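Long-range contacts in Abbfa_003403 (Acinetobacter baumannii, PDB 4ZXH), which probably assembles a peptide product as a four-domain nonribosomal synthetase with condensation, adenylation, carrier and thioesterase domains: residues 92-97 with 129-134; 43-48 with 141-146. All blocks are in the same frame, centred on the assembly; numbering follows the deposited sequence.

Both contacts belong to one mixed sheet of the condensation domain and illustrate how one sheet brings together strands far apart in sequence. Across it the strands run 94-98, 127-135, 138-146 and 40-49, so interaction 1 joins the outermost pair at one side and interaction 2 joins the third strand to the fourth. Their centres are about 9 Å apart. Along the chain, interaction 1 is nested within the loop closed by interaction 2. Strands 127-135 and 138-146, consecutive in sequence, connect the two: His130 and Ala142 are probably hydrogen-bonded, and Cys131 packs on Ile141. One face of this continuous surface contributes Ile94, Ile141 and Phe143 to the phospholipid pocket.

Interaction 1. Residues 92-97 with 129-134; sequences PNIIFS and IHCYEC
Near-identical first torsions, chi1 -64° in Ile94 and -60° in Ile129, set each CG1 opposite its own carbonyl carbon. Since the two residues are paired on the same face of the sheet, their side chains run side by side in the same direction, and CD1 of Ile94 rests on CD1 of Ile129 at 3.7 Å. Phe96 takes the other course: with chi1 at -178° its CG lies opposite the backbone N, and the ring turns one edge to the neighbouring strand, CD1 meeting CB of Cys131 at 3.4 Å, close to the ring plane. The backbones between them pair in parallel, and five hydrogen bonds join them. Ile95 is held through both of its backbone groups, its N donating to O of Ile129 (2.9 Å) and its O accepting from N of Cys131 (2.7 Å). Ser97 repeats the pattern one step on: its N donates to O of Cys131 (2.8 Å) and its O accepts from N of Glu133. This is the strand pairing of a beta-alpha-beta crossover, in which helix 104-115 links strand 94-98 to strand 127-135 and packs against the face that carries His130 and Tyr132. On that face CG1 of Ile95 lies alongside the imidazole of His130, 3.9 Å from ND1, and OG of Ser97 approaches CE1 of Tyr132 obliquely at 3.8 Å. The polar ends of both rings are engaged beyond the pairing: NE2 of His130 hydrogen-bonds to Arg128, and OH of Tyr132 to Asp114 on the helix. On the opposite face, Ile94 touches the bound phospholipid, while the Phe96 ring meets that of His2.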
loop_
_atom_site.group_PDB
_atom_site.type_symbol
_atom_site.label_atom_id
_atom_site.label_comp_id
_atom_site.label_asym_id
_atom_site.label_seq_id
_atom_site.Cartn_x
_atom_site.Cartn_y
_atom_site.Cartn_z
ATOM N N PRO A 92 -20.812 -34.877 10.117
ATOM C CA PRO A 92 -21.306 -33.756 9.314
ATOM C C PRO A 92 -21.490 -32.541 10.178
ATOM O O PRO A 92 -21.862 -32.671 11.348
ATOM C CB PRO A 92 -22.659 -34.249 8.786
ATOM C CG PRO A 92 -22.633 -35.744 8.974
ATOM C CD PRO A 92 -21.789 -35.976 10.194
ATOM N N ASN A 93 -21.224 -31.376 9.606
ATOM C CA ASN A 93 -21.445 -30.121 10.292
ATOM C C ASN A 93 -22.746 -29.488 9.790
ATOM O O ASN A 93 -22.776 -28.699 8.826
ATOM C CB ASN A 93 -20.250 -29.195 10.095
ATOM C CG ASN A 93 -20.366 -27.936 10.896
ATOM O OD1 ASN A 93 -21.352 -27.738 11.603
ATOM N ND2 ASN A 93 -19.360 -27.074 10.807
ATOM N N ILE A 94 -23.821 -29.861 10.462
ATOM C CA ILE A 94 -25.170 -29.450 10.123
ATOM C C ILE A 94 -25.774 -28.613 11.253
ATOM O O ILE A 94 -26.055 -29.127 12.340
ATOM C CB ILE A 94 -26.042 -30.694 9.834
ATOM C CG1 ILE A 94 -25.497 -31.414 8.606
ATOM C CG2 ILE A 94 -27.495 -30.322 9.605
ATOM C CD1 ILE A 94 -26.423 -32.454 8.085
ATOM N N ILE A 95 -25.944 -27.319 10.985
ATOM C CA ILE A 95 -26.486 -26.351 11.943
ATOM C C ILE A 95 -27.983 -26.172 11.716
ATOM O O ILE A 95 -28.422 -26.092 10.565
ATOM C CB ILE A 95 -25.817 -24.976 11.812
ATOM C CG1 ILE A 95 -24.313 -25.117 11.635
ATOM C CG2 ILE A 95 -26.097 -24.130 13.045
ATOM C CD1 ILE A 95 -23.670 -25.791 12.782
ATOM N N PHE A 96 -28.761 -26.095 12.796
ATOM C CA PHE A 96 -30.212 -26.000 12.680
ATOM C C PHE A 96 -30.793 -24.947 13.611
ATOM O O PHE A 96 -30.710 -25.085 14.820
ATOM C CB PHE A 96 -30.840 -27.362 12.966
ATOM C CG PHE A 96 -32.334 -27.386 12.815
ATOM C CD1 PHE A 96 -32.919 -27.189 11.570
ATOM C CD2 PHE A 96 -33.155 -27.628 13.921
ATOM C CE1 PHE A 96 -34.294 -27.209 11.420
ATOM C CE2 PHE A 96 -34.534 -27.657 13.790
ATOM C CZ PHE A 96 -35.108 -27.444 12.532
ATOM N N SER A 97 -31.402 -23.909 13.048
ATOM C CA SER A 97 -31.843 -22.743 13.827
ATOM C C SER A 97 -33.343 -22.533 13.687
ATOM O O SER A 97 -33.926 -22.953 12.695
ATOM C CB SER A 97 -31.125 -21.498 13.345
ATOM O OG SER A 97 -29.855 -21.845 12.826
ATOM N N ILE A 129 -23.979 -27.541 6.175
ATOM C CA ILE A 129 -25.373 -27.341 5.839
ATOM C C ILE A 129 -26.017 -26.500 6.920
ATOM O O ILE A 129 -25.944 -26.857 8.101
ATOM C CB ILE A 129 -26.125 -28.670 5.717
ATOM C CG1 ILE A 129 -25.496 -29.524 4.624
ATOM C CG2 ILE A 129 -27.600 -28.409 5.447
ATOM C CD1 ILE A 129 -25.884 -30.971 4.702
ATOM N N HIS A 130 -26.639 -25.390 6.531
ATOM C CA HIS A 130 -27.296 -24.508 7.495
ATOM C C HIS A 130 -28.804 -24.589 7.306
ATOM O O HIS A 130 -29.290 -24.269 6.229
ATOM C CB HIS A 130 -26.834 -23.060 7.317
ATOM C CG HIS A 130 -25.407 -22.806 7.696
ATOM N ND1 HIS A 130 -25.035 -22.372 8.951
ATOM C CD2 HIS A 130 -24.264 -22.872 6.970
ATOM C CE1 HIS A 130 -23.723 -22.208 8.990
ATOM N NE2 HIS A 130 -23.229 -22.506 7.802
ATOM N N CYS A 131 -29.544 -25.003 8.331
ATOM C CA CYS A 131 -31.003 -25.135 8.215
ATOM C C CYS A 131 -31.775 -24.157 9.088
ATOM O O CYS A 131 -31.373 -23.857 10.201
ATOM C CB CYS A 131 -31.453 -26.547 8.572
ATOM S SG CYS A 131 -30.535 -27.808 7.732
ATOM N N TYR A 132 -32.907 -23.687 8.579
ATOM C CA TYR A 132 -33.727 -22.734 9.293
ATOM C C TYR A 132 -35.186 -23.095 9.153
ATOM O O TYR A 132 -35.686 -23.252 8.043
ATOM C CB TYR A 132 -33.500 -21.336 8.757
ATOM C CG TYR A 132 -32.055 -20.928 8.698
ATOM C CD1 TYR A 132 -31.464 -20.208 9.735
ATOM C CD2 TYR A 132 -31.283 -21.238 7.595
ATOM C CE1 TYR A 132 -30.139 -19.826 9.670
ATOM C CE2 TYR A 132 -29.963 -20.859 7.520
ATOM C CZ TYR A 132 -29.401 -20.159 8.549
ATOM O OH TYR A 132 -28.088 -19.808 8.448
ATOM N N GLU A 133 -35.874 -23.217 10.280
ATOM C CA GLU A 133 -37.308 -23.448 10.287
ATOM C C GLU A 133 -38.048 -22.107 10.151
ATOM O O GLU A 133 -37.821 -21.192 10.935
ATOM C CB GLU A 133 -37.710 -24.189 11.572
ATOM C CG GLU A 133 -39.197 -24.567 11.677
ATOM C CD GLU A 133 -39.511 -25.411 12.914
ATOM O OE1 GLU A 133 -38.639 -25.526 13.807
ATOM O OE2 GLU A 133 -40.639 -25.952 12.992
ATOM N N CYS A 134 -38.934 -21.997 9.162
ATOM C CA CYS A 134 -39.664 -20.747 8.902
ATOM C C CYS A 134 -41.144 -20.795 9.245
ATOM O O CYS A 134 -41.823 -19.764 9.242
ATOM C CB CYS A 134 -39.535 -20.369 7.435
ATOM S SG CYS A 134 -37.851 -20.248 6.936
#

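Interaction 2. Residues 43-48 with 141-146; sequences VAFDVK and IAFVIH. With PX4 (1,2-dimyristoyl-sn-glycero-3-phosphocholine), chain C.
Phe143 and Val43 are joined by two backbone hydrogen bonds, N of Phe143 to O of Val43 at 2.9 Å and N of Val43 to O of Phe143 at 3.1 Å. The same Val43 O also lies at the edge of the Phe143 ring, in its plane. One ring face receives one of the two acyl chains: C34 of the phospholipid sits 3.4 Å above the ring plane, over its centre. With chi1 at 52°, CG1 of Val43 falls between its backbone N and carbonyl carbon, and it touches both CB of Phe143 and C36 at the lipid tail, each at 4.0 Å. Phe45 and Ile141 form the next hydrogen-bonded antiparallel pair; Ala44 and Ala142, between them, meet CB to CB at 3.9 Å on the reverse face, where helix 104-115 packs on Ala142. In the condensation-domain fold, strand 138-146 ends at His146, the first histidine of the HHxxxD sequence motif. Farther along, CG2 of Val47 lies 3.6 Å from CG1 of Ile141, the two side chains crossing at a slant. Leu389 of strand 387-391 backs both Phe45 and Val47, whereas Ile129 of strand 127-135 packs against Ile141 and Phe143.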
loop_
_atom_site.group_PDB
_atom_site.type_symbol
_atom_site.label_atom_id
_atom_site.label_comp_id
_atom_site.label_asym_id
_atom_site.label_seq_id
_atom_site.Cartn_x
_atom_site.Cartn_y
_atom_site.Cartn_z
ATOM N N VAL A 43 -25.164 -22.617 -2.339
ATOM C CA VAL A 43 -26.436 -22.777 -3.018
ATOM C C VAL A 43 -27.505 -22.955 -1.927
ATOM O O VAL A 43 -27.299 -23.731 -0.980
ATOM C CB VAL A 43 -26.411 -23.978 -4.005
ATOM C CG1 VAL A 43 -25.926 -25.238 -3.329
ATOM C CG2 VAL A 43 -27.771 -24.218 -4.583
ATOM N N ALA A 44 -28.624 -22.229 -2.040
ATOM C CA ALA A 44 -29.663 -22.247 -0.998
ATOM C C ALA A 44 -31.084 -22.407 -1.547
ATOM O O ALA A 44 -31.397 -21.986 -2.674
ATOM C CB ALA A 44 -29.590 -20.976 -0.163
ATOM N N PHE A 45 -31.965 -22.988 -0.735
ATOM C CA PHE A 45 -33.304 -23.284 -1.214
ATOM C C PHE A 45 -34.359 -23.058 -0.165
ATOM O O PHE A 45 -34.134 -23.247 1.027
ATOM C CB PHE A 45 -33.404 -24.730 -1.717
ATOM C CG PHE A 45 -32.507 -25.039 -2.887
ATOM C CD1 PHE A 45 -32.795 -24.545 -4.152
ATOM C CD2 PHE A 45 -31.385 -25.831 -2.726
ATOM C CE1 PHE A 45 -31.979 -24.826 -5.241
ATOM C CE2 PHE A 45 -30.563 -26.124 -3.812
ATOM C CZ PHE A 45 -30.868 -25.622 -5.073
ATOM N N ASP A 46 -35.514 -22.615 -0.636
ATOM C CA ASP A 46 -36.723 -22.650 0.147
ATOM C C ASP A 46 -37.192 -24.098 0.054
ATOM O O ASP A 46 -37.267 -24.635 -1.048
ATOM C CB ASP A 46 -37.745 -21.658 -0.412
ATOM C CG ASP A 46 -38.915 -21.439 0.510
ATOM O OD1 ASP A 46 -39.426 -22.432 1.062
ATOM O OD2 ASP A 46 -39.296 -20.265 0.712
ATOM N N VAL A 47 -37.443 -24.754 1.185
ATOM C CA VAL A 47 -37.875 -26.150 1.140
ATOM C C VAL A 47 -39.174 -26.363 1.902
ATOM O O VAL A 47 -39.207 -26.195 3.113
ATOM C CB VAL A 47 -36.815 -27.109 1.710
ATOM C CG1 VAL A 47 -37.287 -28.556 1.556
ATOM C CG2 VAL A 47 -35.491 -26.919 1.002
ATOM N N LYS A 48 -40.238 -26.723 1.184
ATOM C CA LYS A 48 -41.522 -27.047 1.806
ATOM C C LYS A 48 -41.722 -28.553 1.733
ATOM O O LYS A 48 -41.523 -29.154 0.675
ATOM C CB LYS A 48 -42.676 -26.310 1.119
ATOM C CG LYS A 48 -42.734 -24.828 1.413
ATOM C CD LYS A 48 -43.850 -24.139 0.651
ATOM C CE LYS A 48 -43.855 -22.626 0.862
ATOM N NZ LYS A 48 -42.553 -21.980 0.496
ATOM N N ILE A 141 -32.676 -23.965 3.521
ATOM C CA ILE A 141 -31.545 -24.870 3.628
ATOM C C ILE A 141 -30.434 -24.308 2.784
ATOM O O ILE A 141 -30.624 -24.111 1.586
ATOM C CB ILE A 141 -31.886 -26.286 3.136
ATOM C CG1 ILE A 141 -33.174 -26.774 3.769
ATOM C CG2 ILE A 141 -30.782 -27.258 3.491
ATOM C CD1 ILE A 141 -33.068 -27.005 5.263
ATOM N N ALA A 142 -29.279 -24.050 3.387
ATOM C CA ALA A 142 -28.154 -23.495 2.636
ATOM C C ALA A 142 -26.953 -24.416 2.725
ATOM O O ALA A 142 -26.495 -24.762 3.820
ATOM C CB ALA A 142 -27.795 -22.100 3.137
ATOM N N PHE A 143 -26.459 -24.814 1.559
ATOM C CA PHE A 143 -25.294 -25.667 1.450
ATOM C C PHE A 143 -24.080 -24.793 1.179
ATOM O O PHE A 143 -24.092 -24.013 0.231
ATOM C CB PHE A 143 -25.469 -26.680 0.323
ATOM C CG PHE A 143 -26.656 -27.569 0.488
ATOM C CD1 PHE A 143 -26.524 -28.824 1.055
ATOM C CD2 PHE A 143 -27.915 -27.151 0.077
ATOM C CE1 PHE A 143 -27.617 -29.650 1.207
ATOM C CE2 PHE A 143 -29.008 -27.973 0.237
ATOM C CZ PHE A 143 -28.851 -29.223 0.810
ATOM N N VAL A 144 -23.048 -24.926 2.013
ATOM C CA VAL A 144 -21.806 -24.164 1.872
ATOM C C VAL A 144 -20.632 -25.094 1.588
ATOM O O VAL A 144 -20.336 -25.981 2.394
ATOM C CB VAL A 144 -21.464 -23.384 3.134
ATOM C CG1 VAL A 144 -20.429 -22.346 2.821
ATOM C CG2 VAL A 144 -22.683 -22.729 3.697
ATOM N N ILE A 145 -19.961 -24.898 0.459
ATOM C CA ILE A 145 -18.800 -25.719 0.138
ATOM C C ILE A 145 -17.623 -24.824 -0.195
ATOM O O ILE A 145 -17.733 -23.937 -1.046
ATOM C CB ILE A 145 -19.041 -26.664 -1.073
ATOM C CG1 ILE A 145 -20.182 -27.620 -0.821
ATOM C CG2 ILE A 145 -17.838 -27.495 -1.310
ATOM C CD1 ILE A 145 -21.495 -27.200 -1.425
ATOM N N HIS A 146 -16.489 -25.055 0.445
ATOM C CA HIS A 146 -15.320 -24.248 0.140
ATOM C C HIS A 146 -14.769 -24.590 -1.243
ATOM O O HIS A 146 -14.661 -25.769 -1.616
ATOM C CB HIS A 146 -14.253 -24.436 1.199
ATOM C CG HIS A 146 -13.181 -23.398 1.146
ATOM N ND1 HIS A 146 -12.172 -23.427 0.211
ATOM C CD2 HIS A 146 -12.972 -22.292 1.897
ATOM C CE1 HIS A 146 -11.373 -22.391 0.403
ATOM N NE2 HIS A 146 -11.840 -21.683 1.416
HETATM O O1 PX4 C . -35.739 -32.481 13.411
HETATM O O2 PX4 C . -37.773 -30.980 12.773
HETATM P P1 PX4 C . -36.902 -32.181 12.491
HETATM O O3 PX4 C . -37.850 -33.481 12.331
HETATM C C1 PX4 C . -38.047 -34.467 13.346
HETATM C C2 PX4 C . -39.203 -35.377 12.916
HETATM N N1 PX4 C . -39.354 -36.574 13.771
HETATM C C3 PX4 C . -39.090 -36.249 15.184
HETATM C C4 PX4 C . -40.730 -37.085 13.643
HETATM C C5 PX4 C . -38.430 -37.627 13.324
HETATM O O4 PX4 C . -36.357 -32.073 10.972
HETATM C C6 PX4 C . -36.585 -30.951 10.113
HETATM C C7 PX4 C . -35.411 -30.844 9.144
HETATM C C8 PX4 C . -34.205 -31.361 9.923
HETATM O O5 PX4 C . -33.029 -31.314 9.121
HETATM C C9 PX4 C . -31.977 -32.315 9.252
HETATM O O6 PX4 C . -32.156 -33.308 9.935
HETATM C C10 PX4 C . -30.671 -32.120 8.526
HETATM C C11 PX4 C . -30.592 -33.009 7.293
HETATM C C12 PX4 C . -30.366 -32.147 6.060
HETATM C C13 PX4 C . -29.443 -32.878 5.095
HETATM C C14 PX4 C . -30.102 -33.016 3.733
HETATM C C15 PX4 C . -29.356 -34.074 2.941
HETATM C C16 PX4 C . -28.838 -33.482 1.646
HETATM C C17 PX4 C . -27.876 -34.441 0.971
HETATM C C18 PX4 C . -26.447 -34.183 1.448
HETATM C C19 PX4 C . -25.618 -33.459 0.400
HETATM C C20 PX4 C . -24.433 -32.764 1.062
HETATM C C21 PX4 C . -23.522 -32.125 0.014
HETATM C C22 PX4 C . -22.783 -30.905 0.541
HETATM O O7 PX4 C . -35.628 -31.645 7.971
HETATM C C23 PX4 C . -35.338 -30.931 6.721
HETATM O O8 PX4 C . -35.442 -29.720 6.735
HETATM C C24 PX4 C . -34.900 -31.678 5.457
HETATM C C25 PX4 C . -34.660 -30.808 4.211
HETATM C C26 PX4 C . -34.047 -31.596 3.038
HETATM C C27 PX4 C . -33.705 -30.717 1.819
HETATM C C28 PX4 C . -33.142 -31.489 0.621
HETATM C C29 PX4 C . -32.802 -30.600 -0.588
HETATM C C30 PX4 C . -32.296 -31.391 -1.804
HETATM C C31 PX4 C . -31.284 -30.663 -2.722
HETATM C C32 PX4 C . -29.874 -30.678 -2.113
HETATM C C33 PX4 C . -28.702 -30.455 -3.080
HETATM C C34 PX4 C . -27.438 -30.007 -2.339
HETATM C C35 PX4 C . -26.104 -30.428 -2.964
HETATM C C36 PX4 C . -25.240 -29.228 -3.321
#